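Local atomic coordinates of chorismate mutase and shikimate 5-dehydrogenase fusion protein (PDB entry 3FBT), a protein that probably catalyses the reversible NADPH-linked reduction of 3-dehydroshikimate to shikimate with this domain, part of a longer fusion with chorismate mutase. Residues A[91-96]-A[248-253]; A[125-130]-A[181-186]; A[208-213]-A[229-234]. All coordinates share one frame; numbering follows the deposited sequence.

Overall arrangement
Contact 1 belongs to the substrate-binding half of the chain, contacts 2 and 3 to the parallel sheet of the NADP-binding half. The centre of contact 1 lies about 30 Å from that of contact 2 and about 34 Å from that of contact 3, across the chain's centre. Contacts 2 and 3, about 11 Å apart between centres, are in one sheet, where strand 181-184 lies next to strand 209-212; Asn-184 ND2 meets Asp-212 OD1 there at 2.7 Å. Strand 232-234 of contact 3 leads into helix 237-252, which enters contact 1. The predicted shikimate residues Asn-90 and Gln-243 lie beside Thr-91, whereas Gly-129, Ser-130 and Leu-213 are predicted to bind NADP(+).

Contact 1: residues A[91-96]-A[248-253]; sequences TLKFSR and EEIWND
Lys-93 reaches from strand 91-94 to the C-terminal end of helix 237-252, where its ammonium group meets both Ile-250 and Asp-253. Its CB lies near Ile-250 CG2, and CG, anti to the backbone N (chi1 -172°), starts an extended chain toward the helix end. CD packs on Ile-250 CG2 at 4.0 Å, and CE passes close to Ile-250 O. A bend at the last torsion, chi4 43°, then brings NZ within 2.7 Å of Ile-250 O, nearly in line with that carbonyl. The same NZ forms a salt bridge with Asp-253 OD2 at 3.1 Å, approaching from above the carboxylate plane; at Asp-253 the chain leaves helical angles with positive phi. Further back along the strand, the indole of Trp-251 presents its edge to the backbone: NE1 makes a weak, bent hydrogen bond of 2.8 Å to Leu-92 O, close to the ring plane. Thr-91 CG2 comes obliquely to the indole, 3.5 Å from NE1, while Thr-91 OG1 is bonded to Thr-104. Strand 91-94 lies between strands 61-64 and 99-102 in the mixed sheet of the substrate-binding domain, and the helix packs against it. The lysine charge is thus set against a carboxylate and a carbonyl at the helix C-terminus, where the helix dipole would be expected to favour its protonated form.

Contact 2: residues A[125-130]-A[181-186]; sequences CVVLGS and VIINCT. With SO4 (sulfate ion), chain E.
Gly-129, with positive phi (84°) just after strand 125-128, meets Thr-186 at the end of the strand pair, its N 3.8 Å from Thr-186 CG2. The next residue holds a sulfate ion, probably from the crystallisation liquor: Ser-130 N donates to sulfate O3 at 3.2 Å along an almost straight N-H line, and Ser-130 OG lies 2.7 Å from sulfate O4; Thr-153 and Arg-154 bind the same ion. This is the glycine-rich turn after the first strand of a Rossmann fold, where Gly-129 and Ser-130 are predicted to bind NADP(+). Behind it the two strands run parallel: Val-126 N donates to Val-181 O, Ile-183 N back to Val-126 O and Leu-128 N to Ile-183 O. Cys-185 N extends the pairing to Leu-128 O at 2.7 Å. Leu-128 CD1 meets Ile-182 CD1 at 4.0 Å beside Val-126; on the other face, Val-127 CG1 touches Cys-185 SG at 3.8 Å under helix 134-143. Asn-184 CG lies opposite its backbone N (chi1 179°), a setting in which OD1 accepts Thr-186 N at 3.2 Å from above the amide plane, an Asx turn. Thr-186 OG1 separately uses an in-plane lone pair of Asn-184 OD1 at 2.9 Å, and Asn-184 ND2 bonds Asp-212.

Contact 3: residues A[208-213]-A[229-234]; sequences SSAVDL and SGVKAV
A beta-alpha-beta unit links these two strands: 209-212 is followed by helix 221-228, which returns the chain to 232-234, an outermost strand of the parallel Rossmann sheet within this chain. Gly-230 ends the helix in a Schellman motif, and its positive phi starts the chain on its way to the second strand. The strands pair in parallel register, Ser-209 with Lys-232, Ala-210 with Ala-233 and Val-211 with Val-234. Ala-210 is held through both its backbone polar atoms: its N donates to Lys-232 O at 2.7 Å in an essentially straight bond, and its O accepts from Val-234 N at 2.9 Å. Asp-212 N closes the row on Val-234 O at 2.8 Å, while Lys-232 N to Ser-208 O, at the start, is long and weak. On the face of Ser-209, Val-211 and Val-234, the valines meet through their CG2 methyls at 4.4 Å, beneath Met-112 of helix 105-115. On the same face the aliphatic part of Lys-232 passes the serine hydroxyl, Ser-209 OG lying 3.7 Å from Lys-232 CE. The lysine chain, bent at its third torsion (chi3 45°), continues away from the strand pair until NZ binds the carbonyl oxygens of Phe-116 and Arg-117. The opposite face carries Ala-210, whose small side chain sits against Leu-223 and Ala-226 of helix 221-228. Asp-212 turns its carboxylate away from strand 232-234, toward three donors: Asn-184, Ile-214 N and Thr-220 OG1. Three donors on one buried carboxylate would be expected to stabilise its negative charge and fix its rotation where the strand gives way to Leu-213, a predicted NADP(+)-binding residue.

Contact 1: residues A[91-96]-A[248-253]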
ATOM      1  N   THR A  91     -11.047  -9.018  10.635  1.00 35.09           N
ATOM      2  CA  THR A  91     -10.448  -9.350   9.323  1.00 35.33           C
ATOM      3  C   THR A  91     -11.419  -8.904   8.188  1.00 36.53           C
ATOM      4  O   THR A  91     -12.619  -9.198   8.264  1.00 35.57           O
ATOM      5  CB  THR A  91     -10.238 -10.883   9.156  1.00 34.07           C
ATOM      6  OG1 THR A  91      -9.371 -11.394  10.173  1.00 36.66           O
ATOM      7  CG2 THR A  91      -9.716 -11.260   7.750  1.00 33.80           C
ATOM      8  N   LEU A  92     -10.911  -8.189   7.176  1.00 34.49           N
ATOM      9  CA  LEU A  92     -11.743  -7.667   6.103  1.00 32.93           C
ATOM     10  C   LEU A  92     -11.261  -8.238   4.774  1.00 34.26           C
ATOM     11  O   LEU A  92     -10.096  -8.231   4.518  1.00 32.86           O
ATOM     12  CB  LEU A  92     -11.728  -6.150   6.050  1.00 32.54           C
ATOM     13  CG  LEU A  92     -11.905  -5.421   7.393  1.00 34.52           C
ATOM     14  CD1 LEU A  92     -11.878  -3.940   7.094  1.00 34.97           C
ATOM     15  CD2 LEU A  92     -13.257  -5.755   7.995  1.00 35.11           C
ATOM     16  N   LYS A  93     -12.176  -8.805   4.015  1.00 34.55           N
ATOM     17  CA  LYS A  93     -11.909  -9.341   2.683  1.00 37.84           C
ATOM     18  C   LYS A  93     -12.537  -8.393   1.654  1.00 38.34           C
ATOM     19  O   LYS A  93     -13.706  -8.015   1.769  1.00 36.97           O
ATOM     20  CB  LYS A  93     -12.578 -10.692   2.526  1.00 37.98           C
ATOM     21  CG  LYS A  93     -12.202 -11.479   1.201  1.00 40.94           C
ATOM     22  CD  LYS A  93     -13.096 -12.783   1.110  1.00 47.47           C
ATOM     23  CE  LYS A  93     -12.846 -13.629  -0.179  1.00 48.99           C
ATOM     24  NZ  LYS A  93     -11.348 -13.690  -0.396  1.00 47.93           N
ATOM     25  N   PHE A  94     -11.737  -7.960   0.701  1.00 39.06           N
ATOM     26  CA  PHE A  94     -12.219  -7.041  -0.321  1.00 41.04           C
ATOM     27  C   PHE A  94     -12.620  -7.863  -1.509  1.00 43.23           C
ATOM     28  O   PHE A  94     -11.893  -8.765  -1.922  1.00 43.50           O
ATOM     29  CB  PHE A  94     -11.096  -6.073  -0.704  1.00 38.70           C
ATOM     30  CG  PHE A  94     -10.794  -5.091   0.392  1.00 38.83           C
ATOM     31  CD1 PHE A  94     -11.428  -3.856   0.420  1.00 34.17           C
ATOM     32  CD2 PHE A  94      -9.963  -5.442   1.438  1.00 33.79           C
ATOM     33  CE1 PHE A  94     -11.205  -2.938   1.417  1.00 35.28           C
ATOM     34  CE2 PHE A  94      -9.723  -4.533   2.489  1.00 37.12           C
ATOM     35  CZ  PHE A  94     -10.335  -3.290   2.515  1.00 35.63           C
ATOM     36  N   SER A  95     -13.780  -7.615  -2.081  1.00 46.35           N
ATOM     37  CA  SER A  95     -14.014  -8.232  -3.400  1.00 47.48           C
ATOM     38  C   SER A  95     -14.846  -7.301  -4.262  1.00 48.32           C
ATOM     39  O   SER A  95     -15.080  -6.186  -3.881  1.00 46.94           O
ATOM     40  CB  SER A  95     -14.646  -9.618  -3.242  1.00 46.22           C
ATOM     41  OG  SER A  95     -16.011  -9.441  -2.945  1.00 49.89           O
ATOM     42  N   ARG A  96     -15.288  -7.780  -5.431  1.00 51.33           N
ATOM     43  CA  ARG A  96     -16.247  -7.016  -6.307  1.00 52.47           C
ATOM     44  C   ARG A  96     -17.410  -6.339  -5.603  1.00 52.00           C
ATOM     45  O   ARG A  96     -17.608  -5.126  -5.700  1.00 53.30           O
ATOM     46  CB  ARG A  96     -16.808  -7.960  -7.387  1.00 53.16           C
ATOM     47  N   GLU A 248      -4.736 -14.747   6.038  1.00 34.46           N
ATOM     48  CA  GLU A 248      -4.114 -14.786   4.716  1.00 36.03           C
ATOM     49  C   GLU A 248      -4.878 -15.798   3.876  1.00 36.87           C
ATOM     50  O   GLU A 248      -4.978 -15.612   2.634  1.00 36.13           O
ATOM     51  CB  GLU A 248      -2.649 -15.209   4.770  1.00 34.57           C
ATOM     52  CG  GLU A 248      -1.681 -14.146   5.267  1.00 38.14           C
ATOM     53  CD  GLU A 248      -1.618 -12.900   4.394  1.00 40.31           C
ATOM     54  OE1 GLU A 248      -2.038 -12.935   3.195  1.00 38.46           O
ATOM     55  OE2 GLU A 248      -1.153 -11.857   4.921  1.00 40.44           O
ATOM     56  N   GLU A 249      -5.395 -16.852   4.555  1.00 35.96           N
ATOM     57  CA  GLU A 249      -6.223 -17.871   3.891  1.00 37.10           C
ATOM     58  C   GLU A 249      -7.459 -17.219   3.363  1.00 36.89           C
ATOM     59  O   GLU A 249      -7.860 -17.469   2.247  1.00 35.52           O
ATOM     60  CB  GLU A 249      -6.617 -19.028   4.830  1.00 38.40           C
ATOM     61  CG  GLU A 249      -5.384 -19.924   5.322  1.00 41.06           C
ATOM     62  CD  GLU A 249      -5.825 -21.015   6.343  1.00 49.85           C
ATOM     63  OE1 GLU A 249      -5.096 -22.007   6.502  1.00 52.29           O
ATOM     64  OE2 GLU A 249      -6.913 -20.914   6.971  1.00 52.97           O
ATOM     65  N   ILE A 250      -8.112 -16.388   4.170  1.00 36.00           N
ATOM     66  CA  ILE A 250      -9.319 -15.795   3.675  1.00 36.49           C
ATOM     67  C   ILE A 250      -9.062 -14.733   2.565  1.00 37.07           C
ATOM     68  O   ILE A 250      -9.833 -14.622   1.589  1.00 36.96           O
ATOM     69  CB  ILE A 250     -10.083 -15.166   4.840  1.00 38.50           C
ATOM     70  CG1 ILE A 250     -10.677 -16.249   5.807  1.00 38.24           C
ATOM     71  CG2 ILE A 250     -11.066 -14.174   4.320  1.00 35.98           C
ATOM     72  CD1 ILE A 250     -10.882 -15.681   7.297  1.00 39.77           C
ATOM     73  N   TRP A 251      -7.993 -13.938   2.713  1.00 35.78           N
ATOM     74  CA  TRP A 251      -7.662 -12.903   1.726  1.00 35.87           C
ATOM     75  C   TRP A 251      -7.312 -13.510   0.346  1.00 36.67           C
ATOM     76  O   TRP A 251      -7.771 -13.052  -0.678  1.00 36.03           O
ATOM     77  CB  TRP A 251      -6.476 -11.990   2.194  1.00 31.66           C
ATOM     78  CG  TRP A 251      -6.826 -11.164   3.441  1.00 31.18           C
ATOM     79  CD1 TRP A 251      -8.019 -10.655   3.759  1.00 30.22           C
ATOM     80  CD2 TRP A 251      -5.900 -10.733   4.483  1.00 31.64           C
ATOM     81  NE1 TRP A 251      -7.916  -9.961   5.005  1.00 30.92           N
ATOM     82  CE2 TRP A 251      -6.622 -10.033   5.442  1.00 29.63           C
ATOM     83  CE3 TRP A 251      -4.531 -10.911   4.678  1.00 32.45           C
ATOM     84  CZ2 TRP A 251      -6.012  -9.468   6.579  1.00 31.31           C
ATOM     85  CZ3 TRP A 251      -3.941 -10.389   5.776  1.00 31.33           C
ATOM     86  CH2 TRP A 251      -4.676  -9.681   6.731  1.00 34.04           C
ATOM     87  N   ASN A 252      -6.450 -14.505   0.363  1.00 38.38           N
ATOM     88  CA  ASN A 252      -5.921 -15.041  -0.833  1.00 40.97           C
ATOM     89  C   ASN A 252      -6.573 -16.342  -1.252  1.00 42.81           C
ATOM     90  O   ASN A 252      -6.115 -16.965  -2.189  1.00 44.71           O
ATOM     91  CB  ASN A 252      -4.445 -15.221  -0.644  1.00 38.63           C
ATOM     92  CG  ASN A 252      -3.795 -13.925  -0.250  1.00 44.54           C
ATOM     93  OD1 ASN A 252      -3.927 -12.930  -0.965  1.00 43.22           O
ATOM     94  ND2 ASN A 252      -3.183 -13.887   0.939  1.00 39.84           N
ATOM     95  N   ASP A 253      -7.653 -16.728  -0.585  1.00 44.63           N
ATOM     96  CA  ASP A 253      -8.364 -17.991  -0.871  1.00 46.10           C
ATOM     97  C   ASP A 253      -7.402 -19.112  -1.098  1.00 46.29           C
ATOM     98  O   ASP A 253      -7.423 -19.736  -2.186  1.00 47.08           O
ATOM     99  CB  ASP A 253      -9.260 -17.811  -2.086  1.00 47.85           C
ATOM    100  CG  ASP A 253     -10.487 -16.976  -1.750  1.00 51.81           C
ATOM    101  OD1 ASP A 253     -11.151 -17.338  -0.746  1.00 54.98           O
ATOM    102  OD2 ASP A 253     -10.786 -15.957  -2.435  1.00 55.64           O
TER

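Contact 2: residues A[125-130]-A[181-186]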
ATOM      1  N   CYS A 125     -14.327 -23.809  32.740  1.00 43.58           N
ATOM      2  CA  CYS A 125     -13.435 -22.833  32.111  1.00 44.91           C
ATOM      3  C   CYS A 125     -13.580 -21.434  32.686  1.00 44.06           C
ATOM      4  O   CYS A 125     -14.709 -20.910  32.755  1.00 44.74           O
ATOM      5  CB  CYS A 125     -13.743 -22.770  30.638  1.00 45.21           C
ATOM      6  SG  CYS A 125     -13.445 -24.374  29.812  1.00 50.46           S
ATOM      7  N   VAL A 126     -12.438 -20.864  33.055  1.00 41.60           N
ATOM      8  CA  VAL A 126     -12.402 -19.564  33.663  1.00 42.80           C
ATOM      9  C   VAL A 126     -11.684 -18.509  32.833  1.00 40.42           C
ATOM     10  O   VAL A 126     -10.504 -18.611  32.562  1.00 42.10           O
ATOM     11  CB  VAL A 126     -11.785 -19.649  35.116  1.00 41.14           C
ATOM     12  CG1 VAL A 126     -11.579 -18.259  35.667  1.00 42.46           C
ATOM     13  CG2 VAL A 126     -12.776 -20.434  35.998  1.00 43.60           C
ATOM     14  N   VAL A 127     -12.391 -17.474  32.462  1.00 40.85           N
ATOM     15  CA  VAL A 127     -11.767 -16.387  31.687  1.00 40.01           C
ATOM     16  C   VAL A 127     -11.483 -15.139  32.506  1.00 39.48           C
ATOM     17  O   VAL A 127     -12.394 -14.576  33.169  1.00 39.17           O
ATOM     18  CB  VAL A 127     -12.672 -15.984  30.479  1.00 41.64           C
ATOM     19  CG1 VAL A 127     -11.979 -14.917  29.594  1.00 41.22           C
ATOM     20  CG2 VAL A 127     -13.087 -17.162  29.686  1.00 37.60           C
ATOM     21  N   LEU A 128     -10.241 -14.657  32.428  1.00 39.96           N
ATOM     22  CA  LEU A 128      -9.869 -13.445  33.129  1.00 39.98           C
ATOM     23  C   LEU A 128      -9.929 -12.211  32.245  1.00 40.22           C
ATOM     24  O   LEU A 128      -9.246 -12.152  31.206  1.00 40.16           O
ATOM     25  CB  LEU A 128      -8.468 -13.540  33.713  1.00 39.69           C
ATOM     26  CG  LEU A 128      -8.185 -14.871  34.421  1.00 42.56           C
ATOM     27  CD1 LEU A 128      -6.715 -14.824  34.855  1.00 39.97           C
ATOM     28  CD2 LEU A 128      -9.119 -15.093  35.534  1.00 38.04           C
ATOM     29  N   GLY A 129     -10.718 -11.225  32.674  1.00 40.67           N
ATOM     30  CA  GLY A 129     -11.029 -10.020  31.892  1.00 40.78           C
ATOM     31  C   GLY A 129     -12.163 -10.123  30.873  1.00 43.41           C
ATOM     32  O   GLY A 129     -12.511 -11.191  30.372  1.00 41.48           O
ATOM     33  N   SER A 130     -12.728  -8.973  30.529  1.00 44.70           N
ATOM     34  CA  SER A 130     -13.840  -8.901  29.588  1.00 46.53           C
ATOM     35  C   SER A 130     -13.582  -8.178  28.290  1.00 47.49           C
ATOM     36  O   SER A 130     -14.494  -8.076  27.482  1.00 50.26           O
ATOM     37  CB  SER A 130     -14.989  -8.174  30.259  1.00 46.02           C
ATOM     38  OG  SER A 130     -14.533  -6.886  30.606  1.00 45.48           O
ATOM     39  N   VAL A 181      -9.597 -25.145  33.392  1.00 45.95           N
ATOM     40  CA  VAL A 181      -8.852 -24.271  32.482  1.00 44.68           C
ATOM     41  C   VAL A 181      -9.059 -22.803  32.853  1.00 43.99           C
ATOM     42  O   VAL A 181     -10.198 -22.372  33.005  1.00 42.69           O
ATOM     43  CB  VAL A 181      -9.345 -24.497  31.024  1.00 44.46           C
ATOM     44  CG1 VAL A 181      -8.713 -23.531  30.087  1.00 46.48           C
ATOM     45  CG2 VAL A 181      -9.076 -25.983  30.564  1.00 43.90           C
ATOM     46  N   ILE A 182      -7.967 -22.061  33.016  1.00 43.31           N
ATOM     47  CA  ILE A 182      -8.035 -20.649  33.341  1.00 43.80           C
ATOM     48  C   ILE A 182      -7.231 -19.853  32.293  1.00 44.57           C
ATOM     49  O   ILE A 182      -6.081 -20.185  31.973  1.00 44.50           O
ATOM     50  CB  ILE A 182      -7.502 -20.334  34.804  1.00 42.61           C
ATOM     51  CG1 ILE A 182      -7.473 -18.845  35.099  1.00 43.56           C
ATOM     52  CG2 ILE A 182      -6.117 -20.909  35.043  1.00 42.58           C
ATOM     53  CD1 ILE A 182      -6.825 -18.482  36.514  1.00 42.01           C
ATOM     54  N   ILE A 183      -7.872 -18.809  31.770  1.00 42.90           N
ATOM     55  CA  ILE A 183      -7.400 -18.093  30.572  1.00 41.26           C
ATOM     56  C   ILE A 183      -7.287 -16.594  30.856  1.00 39.13           C
ATOM     57  O   ILE A 183      -8.276 -15.959  31.219  1.00 41.24           O
ATOM     58  CB  ILE A 183      -8.401 -18.306  29.423  1.00 40.67           C
ATOM     59  CG1 ILE A 183      -8.600 -19.805  29.169  1.00 38.42           C
ATOM     60  CG2 ILE A 183      -7.936 -17.552  28.123  1.00 41.09           C
ATOM     61  CD1 ILE A 183      -9.950 -20.124  28.626  1.00 32.97           C
ATOM     62  N   ASN A 184      -6.115 -16.034  30.666  1.00 37.76           N
ATOM     63  CA  ASN A 184      -5.906 -14.622  30.852  1.00 39.95           C
ATOM     64  C   ASN A 184      -6.224 -13.861  29.583  1.00 40.65           C
ATOM     65  O   ASN A 184      -5.578 -14.052  28.565  1.00 41.89           O
ATOM     66  CB  ASN A 184      -4.453 -14.351  31.145  1.00 38.82           C
ATOM     67  CG  ASN A 184      -4.209 -12.907  31.321  1.00 40.27           C
ATOM     68  OD1 ASN A 184      -4.992 -12.246  32.008  1.00 38.61           O
ATOM     69  ND2 ASN A 184      -3.148 -12.362  30.671  1.00 39.33           N
ATOM     70  N   CYS A 185      -7.226 -13.006  29.639  1.00 41.17           N
ATOM     71  CA  CYS A 185      -7.539 -12.128  28.527  1.00 40.40           C
ATOM     72  C   CYS A 185      -7.257 -10.656  28.872  1.00 40.83           C
ATOM     73  O   CYS A 185      -7.607  -9.767  28.101  1.00 41.00           O
ATOM     74  CB  CYS A 185      -9.023 -12.314  28.185  1.00 38.36           C
ATOM     75  SG  CYS A 185      -9.288 -13.796  27.226  1.00 39.07           S
ATOM     76  N   THR A 186      -6.612 -10.414  30.013  1.00 40.24           N
ATOM     77  CA  THR A 186      -6.339  -9.061  30.526  1.00 38.91           C
ATOM     78  C   THR A 186      -4.997  -8.576  30.050  1.00 38.19           C
ATOM     79  O   THR A 186      -4.214  -9.360  29.599  1.00 35.59           O
ATOM     80  CB  THR A 186      -6.181  -8.985  32.144  1.00 37.84           C
ATOM     81  OG1 THR A 186      -4.879  -9.444  32.528  1.00 39.16           O
ATOM     82  CG2 THR A 186      -7.201  -9.785  32.853  1.00 36.65           C
TER
HETATM   83  S   SO4 E   2     -12.207  -6.195  33.397  1.00 50.44           S
HETATM   84  O1  SO4 E   2     -11.682  -6.660  34.712  1.00 46.81           O
HETATM   85  O2  SO4 E   2     -12.003  -4.752  33.551  1.00 54.27           O
HETATM   86  O3  SO4 E   2     -11.381  -6.643  32.261  1.00 51.84           O
HETATM   87  O4  SO4 E   2     -13.574  -6.580  33.080  1.00 41.87           O

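Contact 3: residues A[208-213]-A[229-234]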
ATOM      1  N   SER A 208      -5.977 -27.147  36.085  1.00 50.34           N
ATOM      2  CA  SER A 208      -4.954 -28.024  35.485  1.00 52.49           C
ATOM      3  C   SER A 208      -4.375 -27.536  34.137  1.00 52.72           C
ATOM      4  O   SER A 208      -3.473 -28.163  33.617  1.00 53.83           O
ATOM      5  CB  SER A 208      -5.499 -29.413  35.350  1.00 52.65           C
ATOM      6  OG  SER A 208      -6.667 -29.311  34.584  1.00 56.09           O
ATOM      7  N   SER A 209      -4.892 -26.432  33.578  1.00 52.38           N
ATOM      8  CA  SER A 209      -4.248 -25.725  32.445  1.00 50.83           C
ATOM      9  C   SER A 209      -4.319 -24.181  32.559  1.00 50.80           C
ATOM     10  O   SER A 209      -5.369 -23.630  32.866  1.00 50.28           O
ATOM     11  CB  SER A 209      -4.938 -26.120  31.185  1.00 51.33           C
ATOM     12  OG  SER A 209      -4.576 -27.418  30.873  1.00 52.63           O
ATOM     13  N   ALA A 210      -3.202 -23.499  32.310  1.00 48.31           N
ATOM     14  CA  ALA A 210      -3.161 -22.091  32.322  1.00 46.53           C
ATOM     15  C   ALA A 210      -2.905 -21.675  30.878  1.00 46.18           C
ATOM     16  O   ALA A 210      -1.897 -22.118  30.355  1.00 47.24           O
ATOM     17  CB  ALA A 210      -1.996 -21.636  33.182  1.00 44.94           C
ATOM     18  N   VAL A 211      -3.774 -20.843  30.265  1.00 44.47           N
ATOM     19  CA  VAL A 211      -3.584 -20.262  28.903  1.00 43.56           C
ATOM     20  C   VAL A 211      -3.473 -18.705  29.010  1.00 43.28           C
ATOM     21  O   VAL A 211      -4.427 -18.043  29.430  1.00 41.29           O
ATOM     22  CB  VAL A 211      -4.786 -20.604  27.923  1.00 42.76           C
ATOM     23  CG1 VAL A 211      -4.531 -20.115  26.401  1.00 41.43           C
ATOM     24  CG2 VAL A 211      -5.123 -22.086  27.907  1.00 45.21           C
ATOM     25  N   ASP A 212      -2.338 -18.126  28.664  1.00 43.48           N
ATOM     26  CA  ASP A 212      -2.234 -16.671  28.543  1.00 44.66           C
ATOM     27  C   ASP A 212      -2.254 -16.252  27.064  1.00 44.49           C
ATOM     28  O   ASP A 212      -1.524 -16.789  26.257  1.00 45.33           O
ATOM     29  CB  ASP A 212      -0.939 -16.170  29.145  1.00 44.49           C
ATOM     30  CG  ASP A 212      -1.037 -14.704  29.572  1.00 47.61           C
ATOM     31  OD1 ASP A 212      -1.856 -13.983  28.970  1.00 47.05           O
ATOM     32  OD2 ASP A 212      -0.339 -14.283  30.556  1.00 49.13           O
ATOM     33  N   LEU A 213      -3.077 -15.288  26.692  1.00 45.11           N
ATOM     34  CA  LEU A 213      -3.080 -14.830  25.287  1.00 43.96           C
ATOM     35  C   LEU A 213      -1.920 -13.881  24.999  1.00 43.63           C
ATOM     36  O   LEU A 213      -1.653 -13.558  23.849  1.00 44.42           O
ATOM     37  CB  LEU A 213      -4.387 -14.145  24.896  1.00 43.05           C
ATOM     38  CG  LEU A 213      -5.569 -14.891  24.347  1.00 43.48           C
ATOM     39  CD1 LEU A 213      -5.981 -16.008  25.313  1.00 40.92           C
ATOM     40  CD2 LEU A 213      -6.592 -13.832  24.258  1.00 44.91           C
ATOM     41  N   SER A 229       3.548 -24.698  39.826  1.00 59.55           N
ATOM     42  CA  SER A 229       2.463 -25.476  40.468  1.00 59.10           C
ATOM     43  C   SER A 229       2.075 -26.778  39.758  1.00 58.58           C
ATOM     44  O   SER A 229       1.138 -27.505  40.164  1.00 58.64           O
ATOM     45  CB  SER A 229       1.200 -24.612  40.660  1.00 59.27           C
ATOM     46  OG  SER A 229       1.476 -23.414  41.370  1.00 59.49           O
ATOM     47  N   GLY A 230       2.778 -27.079  38.687  1.00 57.99           N
ATOM     48  CA  GLY A 230       2.516 -28.299  37.957  1.00 56.75           C
ATOM     49  C   GLY A 230       1.410 -28.171  36.959  1.00 56.77           C
ATOM     50  O   GLY A 230       0.951 -29.180  36.415  1.00 56.86           O
ATOM     51  N   VAL A 231       0.985 -26.936  36.674  1.00 56.19           N
ATOM     52  CA  VAL A 231      -0.128 -26.708  35.720  1.00 55.60           C
ATOM     53  C   VAL A 231       0.387 -26.510  34.276  1.00 54.89           C
ATOM     54  O   VAL A 231       1.284 -25.700  34.058  1.00 53.59           O
ATOM     55  CB  VAL A 231      -1.047 -25.448  36.114  1.00 55.49           C
ATOM     56  CG1 VAL A 231      -2.341 -25.456  35.299  1.00 55.87           C
ATOM     57  CG2 VAL A 231      -1.374 -25.429  37.590  1.00 55.27           C
ATOM     58  N   LYS A 232      -0.173 -27.236  33.309  1.00 54.48           N
ATOM     59  CA  LYS A 232       0.230 -27.012  31.913  1.00 54.36           C
ATOM     60  C   LYS A 232       0.091 -25.537  31.536  1.00 54.61           C
ATOM     61  O   LYS A 232      -0.965 -24.897  31.765  1.00 53.06           O
ATOM     62  CB  LYS A 232      -0.595 -27.841  30.940  1.00 55.39           C
ATOM     63  CG  LYS A 232      -0.266 -27.428  29.486  1.00 55.09           C
ATOM     64  CD  LYS A 232      -0.644 -28.445  28.462  1.00 56.28           C
ATOM     65  CE  LYS A 232      -2.026 -28.993  28.714  1.00 58.51           C
ATOM     66  NZ  LYS A 232      -2.245 -30.193  27.819  1.00 53.94           N
ATOM     67  N   ALA A 233       1.153 -24.992  30.953  1.00 53.35           N
ATOM     68  CA  ALA A 233       1.221 -23.584  30.680  1.00 52.08           C
ATOM     69  C   ALA A 233       1.299 -23.364  29.170  1.00 51.67           C
ATOM     70  O   ALA A 233       2.135 -23.988  28.510  1.00 51.68           O
ATOM     71  CB  ALA A 233       2.455 -22.977  31.384  1.00 51.30           C
ATOM     72  N   VAL A 234       0.448 -22.482  28.627  1.00 49.47           N
ATOM     73  CA  VAL A 234       0.471 -22.111  27.189  1.00 46.96           C
ATOM     74  C   VAL A 234       0.443 -20.576  27.012  1.00 46.40           C
ATOM     75  O   VAL A 234      -0.506 -19.932  27.505  1.00 44.78           O
ATOM     76  CB  VAL A 234      -0.778 -22.609  26.507  1.00 47.30           C
ATOM     77  CG1 VAL A 234      -0.571 -22.703  24.997  1.00 45.82           C
ATOM     78  CG2 VAL A 234      -1.193 -23.960  27.090  1.00 49.06           C
TER